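Local coordinates for Anapc5 protein (Xenopus laevis, PDB 5BPZ) that is a subunit (Apc5) of the anaphase-promoting complex, the ubiquitin ligase that drives cells through mitosis, and probably helps to build its scaffold, at residues Leu63-Gly68 / Ser74-Ile79; Val39-Met44 / Ser128-Phe133; Ile93-Met98 / Thr154-Tyr159. All coordinates share one frame; numbering follows the deposited sequence.

Contact 1 (Leu63-Gly68 / Ser74-Ile79); sequences LPLLQG and SKLIKI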
loop_
_atom_site.group_PDB
_atom_site.type_symbol
_atom_site.label_atom_id
_atom_site.label_comp_id
_atom_site.label_asym_id
_atom_site.label_seq_id
_atom_site.Cartn_x
_atom_site.Cartn_y
_atom_site.Cartn_z
ATOM N N LEU A 63 -10.414 0.071 -7.481
ATOM C CA LEU A 63 -9.766 0.598 -8.695
ATOM C C LEU A 63 -9.530 2.138 -8.725
ATOM O O LEU A 63 -8.406 2.501 -9.081
ATOM C CB LEU A 63 -10.472 0.140 -9.985
ATOM C CG LEU A 63 -10.380 -1.366 -10.312
ATOM C CD1 LEU A 63 -10.894 -1.650 -11.702
ATOM C CD2 LEU A 63 -8.946 -1.903 -10.164
ATOM N N PRO A 64 -10.471 3.053 -8.326
ATOM C CA PRO A 64 -10.147 4.502 -8.340
ATOM C C PRO A 64 -8.941 4.940 -7.488
ATOM O O PRO A 64 -8.382 5.996 -7.757
ATOM C CB PRO A 64 -11.440 5.156 -7.840
ATOM C CG PRO A 64 -12.507 4.161 -8.134
ATOM C CD PRO A 64 -11.865 2.842 -7.880
ATOM N N LEU A 65 -8.552 4.148 -6.469
ATOM C CA LEU A 65 -7.402 4.421 -5.602
ATOM C C LEU A 65 -6.071 4.225 -6.351
ATOM O O LEU A 65 -5.082 4.890 -6.041
ATOM C CB LEU A 65 -7.422 3.533 -4.351
ATOM C CG LEU A 65 -8.547 3.773 -3.335
ATOM C CD1 LEU A 65 -8.482 2.756 -2.203
ATOM C CD2 LEU A 65 -8.509 5.204 -2.758
ATOM N N LEU A 66 -6.064 3.307 -7.328
ATOM C CA LEU A 66 -4.909 2.953 -8.146
ATOM C C LEU A 66 -4.714 3.973 -9.264
ATOM O O LEU A 66 -3.589 4.218 -9.700
ATOM C CB LEU A 66 -5.147 1.559 -8.758
ATOM C CG LEU A 66 -4.766 0.318 -7.936
ATOM C CD1 LEU A 66 -5.648 0.137 -6.698
ATOM C CD2 LEU A 66 -4.913 -0.918 -8.775
ATOM N N GLN A 67 -5.822 4.568 -9.713
ATOM C CA GLN A 67 -5.888 5.524 -10.816
ATOM C C GLN A 67 -5.887 7.004 -10.393
ATOM O O GLN A 67 -5.483 7.860 -11.180
ATOM C CB GLN A 67 -7.130 5.216 -11.679
ATOM C CG GLN A 67 -7.114 3.815 -12.295
ATOM C CD GLN A 67 -8.438 3.431 -12.906
ATOM O OE1 GLN A 67 -9.249 2.727 -12.294
ATOM N NE2 GLN A 67 -8.673 3.859 -14.140
ATOM N N GLY A 68 -6.353 7.286 -9.182
ATOM C CA GLY A 68 -6.495 8.644 -8.669
ATOM C C GLY A 68 -5.233 9.329 -8.178
ATOM O O GLY A 68 -4.141 8.751 -8.235
ATOM N N SER A 74 -4.581 9.249 6.443
ATOM C CA SER A 74 -5.828 9.450 7.187
ATOM C C SER A 74 -7.047 9.276 6.281
ATOM O O SER A 74 -7.967 8.541 6.644
ATOM C CB SER A 74 -5.835 10.831 7.834
ATOM O OG SER A 74 -6.897 10.946 8.766
ATOM N N LYS A 75 -7.016 9.888 5.077
ATOM C CA LYS A 75 -8.098 9.783 4.098
ATOM C C LYS A 75 -8.194 8.381 3.518
ATOM O O LYS A 75 -9.297 7.849 3.391
ATOM C CB LYS A 75 -7.966 10.827 2.985
ATOM C CG LYS A 75 -9.306 11.117 2.312
ATOM C CD LYS A 75 -9.179 12.154 1.209
ATOM C CE LYS A 75 -10.162 11.922 0.092
ATOM N NZ LYS A 75 -9.690 12.532 -1.182
ATOM N N LEU A 76 -7.044 7.779 3.183
ATOM C CA LEU A 76 -7.000 6.425 2.641
ATOM C C LEU A 76 -7.598 5.420 3.617
ATOM O O LEU A 76 -8.430 4.622 3.202
ATOM C CB LEU A 76 -5.570 6.023 2.256
ATOM C CG LEU A 76 -5.384 4.590 1.754
ATOM C CD1 LEU A 76 -6.191 4.333 0.465
ATOM C CD2 LEU A 76 -3.930 4.290 1.528
ATOM N N ILE A 77 -7.228 5.493 4.906
ATOM C CA ILE A 77 -7.757 4.590 5.946
ATOM C C ILE A 77 -9.270 4.769 6.102
ATOM O O ILE A 77 -9.978 3.777 6.270
ATOM C CB ILE A 77 -6.961 4.732 7.296
ATOM C CG1 ILE A 77 -5.437 4.398 7.124
ATOM C CG2 ILE A 77 -7.593 3.929 8.456
ATOM C CD1 ILE A 77 -5.061 3.042 6.411
ATOM N N LYS A 78 -9.766 6.026 6.021
ATOM C CA LYS A 78 -11.201 6.320 6.126
ATOM C C LYS A 78 -11.970 5.650 4.985
ATOM O O LYS A 78 -12.970 4.997 5.238
ATOM C CB LYS A 78 -11.463 7.831 6.182
ATOM C CG LYS A 78 -11.198 8.429 7.557
ATOM C CD LYS A 78 -11.379 9.940 7.571
ATOM C CE LYS A 78 -11.451 10.494 8.976
ATOM N NZ LYS A 78 -10.127 10.487 9.654
ATOM N N ILE A 79 -11.433 5.711 3.762
ATOM C CA ILE A 79 -12.016 5.059 2.583
ATOM C C ILE A 79 -12.045 3.531 2.759
ATOM O O ILE A 79 -13.089 2.918 2.536
ATOM C CB ILE A 79 -11.290 5.500 1.279
ATOM C CG1 ILE A 79 -11.510 7.009 1.022
ATOM C CG2 ILE A 79 -11.762 4.662 0.084
ATOM C CD1 ILE A 79 -10.598 7.645 0.015
#
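Leu65 and Leu76 meet through their branched ends, and the two side chains cross at a slant. The side chain of Leu65 leaves its backbone toward 74-79. Its CG lies anti to its carbonyl carbon (chi1 -67°), which carries both methyls out to the neighbouring helix. Leu76 leaves its backbone at an angle to the contact, and only its outer part swings in. One methyl does the touching: Leu76 CD1 sits 3.9 Å from Leu65 CD1 and 4.1 Å from Leu65 CD2. The fork of Leu65 therefore straddles a single methyl. Ile79, one turn further along, also leaves its backbone toward 63-68. Its CD1 reaches Leu65 CD2 at 4.2 Å, a looser touch at the margin. Leu65 is held by two side chains spaced i, i+3 on one face of the partner helix. The segments belong to consecutive helices of an all-helical domain, 52-67 and 73-83, joined by a short connection. Met71 in that connection touches Leu65, Leu76 and Ile79 and closes the same apolar cluster. Leu40 and Ser36 of helix 32-46 add cover, on Leu65 and Leu76 respectively. No hydrogen bond links the segments, and the backbones stay 8.5 Å apart between the CA atoms of Leu65 and Leu76. The carbonyl oxygen of Leu65 accepts a hydrogen bond from Tyr33 OH, which ties this end of helix 52-67 to helix 32-46.

Contact 2 (Val39-Met44 / Ser128-Phe133); sequences VLLSEM and SVVGLF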
loop_
_atom_site.group_PDB
_atom_site.type_symbol
_atom_site.label_atom_id
_atom_site.label_comp_id
_atom_site.label_asym_id
_atom_site.label_seq_id
_atom_site.Cartn_x
_atom_site.Cartn_y
_atom_site.Cartn_z
ATOM N N VAL A 39 0.132 -2.076 0.031
ATOM C CA VAL A 39 -0.145 -2.690 1.345
ATOM C C VAL A 39 -1.635 -3.100 1.367
ATOM O O VAL A 39 -1.958 -4.221 1.764
ATOM C CB VAL A 39 0.206 -1.721 2.517
ATOM C CG1 VAL A 39 -0.410 -2.181 3.837
ATOM C CG2 VAL A 39 1.720 -1.544 2.660
ATOM N N LEU A 40 -2.526 -2.195 0.917
ATOM C CA LEU A 40 -3.950 -2.472 0.837
ATOM C C LEU A 40 -4.244 -3.650 -0.106
ATOM O O LEU A 40 -5.012 -4.543 0.264
ATOM C CB LEU A 40 -4.734 -1.218 0.436
ATOM C CG LEU A 40 -6.201 -1.406 0.043
ATOM C CD1 LEU A 40 -7.040 -1.891 1.218
ATOM C CD2 LEU A 40 -6.760 -0.137 -0.520
ATOM N N LEU A 41 -3.611 -3.669 -1.289
ATOM C CA LEU A 41 -3.805 -4.761 -2.244
ATOM C C LEU A 41 -3.320 -6.077 -1.653
ATOM O O LEU A 41 -4.023 -7.080 -1.749
ATOM C CB LEU A 41 -3.128 -4.469 -3.590
ATOM C CG LEU A 41 -3.789 -3.382 -4.445
ATOM C CD1 LEU A 41 -2.831 -2.906 -5.551
ATOM C CD2 LEU A 41 -5.113 -3.868 -5.036
ATOM N N SER A 42 -2.180 -6.047 -0.954
ATOM C CA SER A 42 -1.622 -7.227 -0.292
ATOM C C SER A 42 -2.564 -7.752 0.809
ATOM O O SER A 42 -2.878 -8.947 0.826
ATOM C CB SER A 42 -0.248 -6.912 0.280
ATOM O OG SER A 42 0.308 -8.045 0.921
ATOM N N GLU A 43 -3.031 -6.845 1.703
ATOM C CA GLU A 43 -3.941 -7.167 2.798
ATOM C C GLU A 43 -5.291 -7.664 2.310
ATOM O O GLU A 43 -5.895 -8.521 2.957
ATOM C CB GLU A 43 -4.095 -5.987 3.772
ATOM C CG GLU A 43 -2.838 -5.709 4.597
ATOM C CD GLU A 43 -2.221 -6.915 5.283
ATOM O OE1 GLU A 43 -2.951 -7.620 6.019
ATOM O OE2 GLU A 43 -1.017 -7.177 5.052
ATOM N N MET A 44 -5.747 -7.161 1.157
ATOM C CA MET A 44 -7.012 -7.598 0.574
ATOM C C MET A 44 -6.924 -9.053 0.105
ATOM O O MET A 44 -7.854 -9.815 0.343
ATOM C CB MET A 44 -7.433 -6.686 -0.582
ATOM C CG MET A 44 -8.199 -5.473 -0.127
ATOM S SD MET A 44 -8.315 -4.222 -1.432
ATOM C CE MET A 44 -9.687 -4.916 -2.393
ATOM N N SER A 128 -4.662 -6.710 -16.238
ATOM C CA SER A 128 -5.465 -6.111 -15.160
ATOM C C SER A 128 -4.958 -4.749 -14.724
ATOM O O SER A 128 -3.774 -4.461 -14.873
ATOM C CB SER A 128 -5.491 -7.036 -13.949
ATOM O OG SER A 128 -6.239 -8.208 -14.228
ATOM N N VAL A 129 -5.854 -3.921 -14.162
ATOM C CA VAL A 129 -5.511 -2.599 -13.632
ATOM C C VAL A 129 -4.591 -2.812 -12.410
ATOM O O VAL A 129 -3.582 -2.110 -12.278
ATOM C CB VAL A 129 -6.768 -1.741 -13.308
ATOM C CG1 VAL A 129 -6.383 -0.367 -12.765
ATOM C CG2 VAL A 129 -7.666 -1.590 -14.531
ATOM N N VAL A 130 -4.911 -3.833 -11.566
ATOM C CA VAL A 130 -4.129 -4.221 -10.381
ATOM C C VAL A 130 -2.779 -4.771 -10.843
ATOM O O VAL A 130 -1.748 -4.333 -10.341
ATOM C CB VAL A 130 -4.893 -5.208 -9.443
ATOM C CG1 VAL A 130 -3.986 -5.758 -8.342
ATOM C CG2 VAL A 130 -6.124 -4.545 -8.836
ATOM N N GLY A 131 -2.813 -5.681 -11.817
ATOM C CA GLY A 131 -1.639 -6.304 -12.421
ATOM C C GLY A 131 -0.665 -5.305 -13.003
ATOM O O GLY A 131 0.533 -5.384 -12.727
ATOM N N LEU A 132 -1.182 -4.328 -13.771
ATOM C CA LEU A 132 -0.382 -3.256 -14.367
ATOM C C LEU A 132 0.165 -2.329 -13.294
ATOM O O LEU A 132 1.313 -1.893 -13.405
ATOM C CB LEU A 132 -1.166 -2.468 -15.427
ATOM C CG LEU A 132 -1.296 -3.147 -16.783
ATOM C CD1 LEU A 132 -2.534 -2.668 -17.516
ATOM C CD2 LEU A 132 -0.042 -2.946 -17.635
ATOM N N PHE A 133 -0.628 -2.076 -12.233
ATOM C CA PHE A 133 -0.225 -1.246 -11.097
ATOM C C PHE A 133 0.912 -1.912 -10.311
ATOM O O PHE A 133 1.870 -1.233 -9.948
ATOM C CB PHE A 133 -1.424 -0.927 -10.177
ATOM C CG PHE A 133 -1.119 0.040 -9.052
ATOM C CD1 PHE A 133 -1.115 1.412 -9.275
ATOM C CD2 PHE A 133 -0.817 -0.423 -7.776
ATOM C CE1 PHE A 133 -0.810 2.305 -8.242
ATOM C CE2 PHE A 133 -0.512 0.471 -6.743
ATOM C CZ PHE A 133 -0.513 1.827 -6.983
#
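This is a small, buried, wholly apolar helix-helix contact, where the middle of helix 32-46 meets the first turn of helix 129-142. Leu41 carries one side of it alone, against Val130 and Phe133. Leu41 and Val130 point at each other and meet tip to tip. Leu41 CD2 lies 4.0 Å from Val130 CG1 and equally near Val130 CG2, so it faces the fork of the valine. The other methyl, Leu41 CD1, turns to the aromatic ring and comes 3.9 Å from Phe133 CD2. It approaches the ring obliquely. Phe133 has CG anti to its backbone N (chi1 -174°), which lays the ring beside Leu41. Val130 and Phe133 are three residues apart and so share one face of their helix. In this all-helical domain the contact joins helices far apart in sequence. Helix 52-67 packs beside them, with Asn59 touching Leu41. The ring of Phe133 also leans on Lys34, Val37 and Leu38 of helix 32-46. An alanine in place of Leu41 removes the methyls that Val130 and CD2 of the Phe133 ring rest on, and would probably open a gap between the helices. The CA atoms of Leu41 and Val130 are 8.2 Å apart.

Contact 3 (Ile93-Met98 / Thr154-Tyr159); sequences IRIKLM and TSLQQY. With EDO (1,2-ethanediol), chain B.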
loop_
_atom_site.group_PDB
_atom_site.type_symbol
_atom_site.label_atom_id
_atom_site.label_comp_id
_atom_site.label_asym_id
_atom_site.label_seq_id
_atom_site.Cartn_x
_atom_site.Cartn_y
_atom_site.Cartn_z
ATOM N N ILE A 93 -1.574 -0.578 10.528
ATOM C CA ILE A 93 -0.519 -1.144 11.384
ATOM C C ILE A 93 0.677 -1.637 10.552
ATOM O O ILE A 93 1.805 -1.573 11.036
ATOM C CB ILE A 93 -1.062 -2.238 12.380
ATOM C CG1 ILE A 93 -2.288 -1.753 13.211
ATOM C CG2 ILE A 93 0.034 -2.810 13.297
ATOM C CD1 ILE A 93 -2.056 -0.640 14.277
ATOM N N ARG A 94 0.444 -2.127 9.322
ATOM C CA ARG A 94 1.541 -2.591 8.463
ATOM C C ARG A 94 2.452 -1.413 8.075
ATOM O O ARG A 94 3.673 -1.564 8.084
ATOM C CB ARG A 94 1.015 -3.322 7.217
ATOM C CG ARG A 94 2.111 -3.763 6.250
ATOM C CD ARG A 94 2.348 -5.256 6.281
ATOM N NE ARG A 94 1.546 -5.925 5.264
ATOM C CZ ARG A 94 2.044 -6.631 4.255
ATOM N NH1 ARG A 94 3.355 -6.807 4.141
ATOM N NH2 ARG A 94 1.235 -7.187 3.368
ATOM N N ILE A 95 1.852 -0.256 7.730
ATOM C CA ILE A 95 2.585 0.964 7.387
ATOM C C ILE A 95 3.291 1.463 8.643
ATOM O O ILE A 95 4.491 1.723 8.589
ATOM C CB ILE A 95 1.671 2.026 6.707
ATOM C CG1 ILE A 95 1.241 1.529 5.313
ATOM C CG2 ILE A 95 2.369 3.406 6.608
ATOM C CD1 ILE A 95 -0.196 1.897 4.978
ATOM N N LYS A 96 2.572 1.487 9.787
ATOM C CA LYS A 96 3.093 1.849 11.113
ATOM C C LYS A 96 4.391 1.081 11.442
ATOM O O LYS A 96 5.367 1.706 11.846
ATOM C CB LYS A 96 2.029 1.555 12.195
ATOM C CG LYS A 96 2.447 1.920 13.629
ATOM C CD LYS A 96 1.589 1.187 14.641
ATOM C CE LYS A 96 0.946 2.105 15.651
ATOM N NZ LYS A 96 1.934 2.664 16.608
ATOM N N LEU A 97 4.394 -0.261 11.250
ATOM C CA LEU A 97 5.547 -1.125 11.525
ATOM C C LEU A 97 6.693 -0.889 10.556
ATOM O O LEU A 97 7.851 -0.968 10.956
ATOM C CB LEU A 97 5.146 -2.612 11.553
ATOM C CG LEU A 97 4.214 -3.029 12.694
ATOM C CD1 LEU A 97 3.481 -4.309 12.356
ATOM C CD2 LEU A 97 4.952 -3.140 14.023
ATOM N N MET A 98 6.371 -0.595 9.285
ATOM C CA MET A 98 7.359 -0.281 8.256
ATOM C C MET A 98 8.050 1.048 8.596
ATOM O O MET A 98 9.276 1.126 8.548
ATOM C CB MET A 98 6.679 -0.193 6.892
ATOM C CG MET A 98 7.216 -1.168 5.903
ATOM S SD MET A 98 6.122 -1.327 4.491
ATOM C CE MET A 98 6.728 -0.080 3.499
ATOM N N THR A 154 12.199 7.770 4.041
ATOM C CA THR A 154 12.033 8.903 4.965
ATOM C C THR A 154 10.666 9.561 4.723
ATOM O O THR A 154 9.950 9.845 5.686
ATOM C CB THR A 154 13.231 9.880 4.949
ATOM O OG1 THR A 154 13.285 10.583 3.707
ATOM C CG2 THR A 154 14.572 9.193 5.250
ATOM N N SER A 155 10.277 9.716 3.434
ATOM C CA SER A 155 8.973 10.249 3.011
ATOM C C SER A 155 7.842 9.407 3.594
ATOM O O SER A 155 6.811 9.958 3.980
ATOM C CB SER A 155 8.854 10.254 1.488
ATOM O OG SER A 155 9.745 11.195 0.913
ATOM N N LEU A 156 8.047 8.073 3.653
ATOM C CA LEU A 156 7.092 7.111 4.187
ATOM C C LEU A 156 6.926 7.290 5.690
ATOM O O LEU A 156 5.798 7.235 6.191
ATOM C CB LEU A 156 7.509 5.675 3.836
ATOM C CG LEU A 156 6.641 4.546 4.400
ATOM C CD1 LEU A 156 5.283 4.477 3.709
ATOM C CD2 LEU A 156 7.364 3.240 4.309
ATOM N N GLN A 157 8.044 7.479 6.402
ATOM C CA GLN A 157 8.040 7.725 7.845
ATOM C C GLN A 157 7.277 9.014 8.158
ATOM O O GLN A 157 6.437 8.992 9.046
ATOM C CB GLN A 157 9.460 7.794 8.389
ATOM C CG GLN A 157 10.163 6.443 8.414
ATOM C CD GLN A 157 11.556 6.593 8.952
ATOM O OE1 GLN A 157 12.367 7.361 8.430
ATOM N NE2 GLN A 157 11.862 5.866 10.015
ATOM N N GLN A 158 7.512 10.105 7.384
ATOM C CA GLN A 158 6.822 11.400 7.532
ATOM C C GLN A 158 5.331 11.267 7.207
ATOM O O GLN A 158 4.507 11.911 7.852
ATOM C CB GLN A 158 7.442 12.471 6.618
ATOM C CG GLN A 158 8.830 12.944 7.027
ATOM C CD GLN A 158 9.447 13.865 5.994
ATOM O OE1 GLN A 158 9.660 13.499 4.827
ATOM N NE2 GLN A 158 9.793 15.073 6.414
ATOM N N TYR A 159 4.997 10.458 6.186
ATOM C CA TYR A 159 3.623 10.171 5.750
ATOM C C TYR A 159 2.864 9.525 6.895
ATOM O O TYR A 159 1.766 9.966 7.209
ATOM C CB TYR A 159 3.643 9.235 4.526
ATOM C CG TYR A 159 2.296 8.962 3.884
ATOM C CD1 TYR A 159 1.631 9.954 3.168
ATOM C CD2 TYR A 159 1.755 7.675 3.871
ATOM C CE1 TYR A 159 0.424 9.693 2.522
ATOM C CE2 TYR A 159 0.564 7.394 3.198
ATOM C CZ TYR A 159 -0.105 8.412 2.539
ATOM O OH TYR A 159 -1.288 8.167 1.894
HETATM C C1 EDO B . -0.896 11.712 6.455
HETATM O O1 EDO B . -0.314 10.722 5.647
HETATM C C2 EDO B . -2.169 11.224 7.140
HETATM O O2 EDO B . -2.780 12.287 7.817
#
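Leu156 is the residue of 154-159 that meets 93-98, and it uses both methyls on two different partners. Leu156 leaves its backbone toward 93-98. Its CG is anti to the backbone N (chi1 177°), and this spreads the two methyls along the partner helix. CD1 faces Ile95, with Leu156 CD1 4.2 Å from Ile95 CG2. CD2 faces Met98, and Leu156 CD2 is only 3.5 Å from Met98 CE. That is tight for two carbons. The two side chains cross at about a right angle. Met98 starts off at a slant, and the bend at its last torsion (chi3 88°) brings CE in against the leucine, while Met106 and Phe109 of helix 103-114 pack on the same methionine. Next comes Gln157, at the margin. Two polar ties join the helices here: NE2 of Gln157 donates to the carbonyl oxygen of Ala99 at the end of helix 85-99, and Tyr153 OH is hydrogen-bonded to the carbonyl oxygen of Met98. Tyr159 closes the segment. Its ring touches Tyr33 and Ser36 of helix 32-46, and its OH is hydrogen-bonded to the carbonyl oxygen of Met71. A molecule of 1,2-ethanediol, probably from the crystallisation liquor, is held here. Its O1 donates to Tyr159 O at 2.7 Å and also lies over one face of the Tyr159 ring, 3.2 Å from CD1. The diol is hydrogen-bonded to Leu73 N as well. The whole is a buried apolar seam between two helices, with polar ties beside it, which joins the last helix, 146-164, to the rest of the all-helical Apc5 N-terminal domain.

In the fold
The contacts tie together six of the seven helices of one all-helical domain. Contact 1 joins the neighbouring helices 52-67 and 73-83. It falls within the chain span bracketed by contact 2, which brings helix 32-46 to helix 129-142. Contact 3 pairs 85-99 with 146-164, its segments alternating with those of contact 2. Contacts 1 and 2 have centres about 12 Å apart and touch, as Leu66 packs on Phe133 and Val130. Contacts 2 and 3 lie on opposite sides of the chain's centre, about 19 Å apart between centres. They are linked by the Arg94-Glu43 salt bridge. Helix 32-46 touches segments of contacts 1 and 3, whose centres are about 17 Å apart and which do not touch.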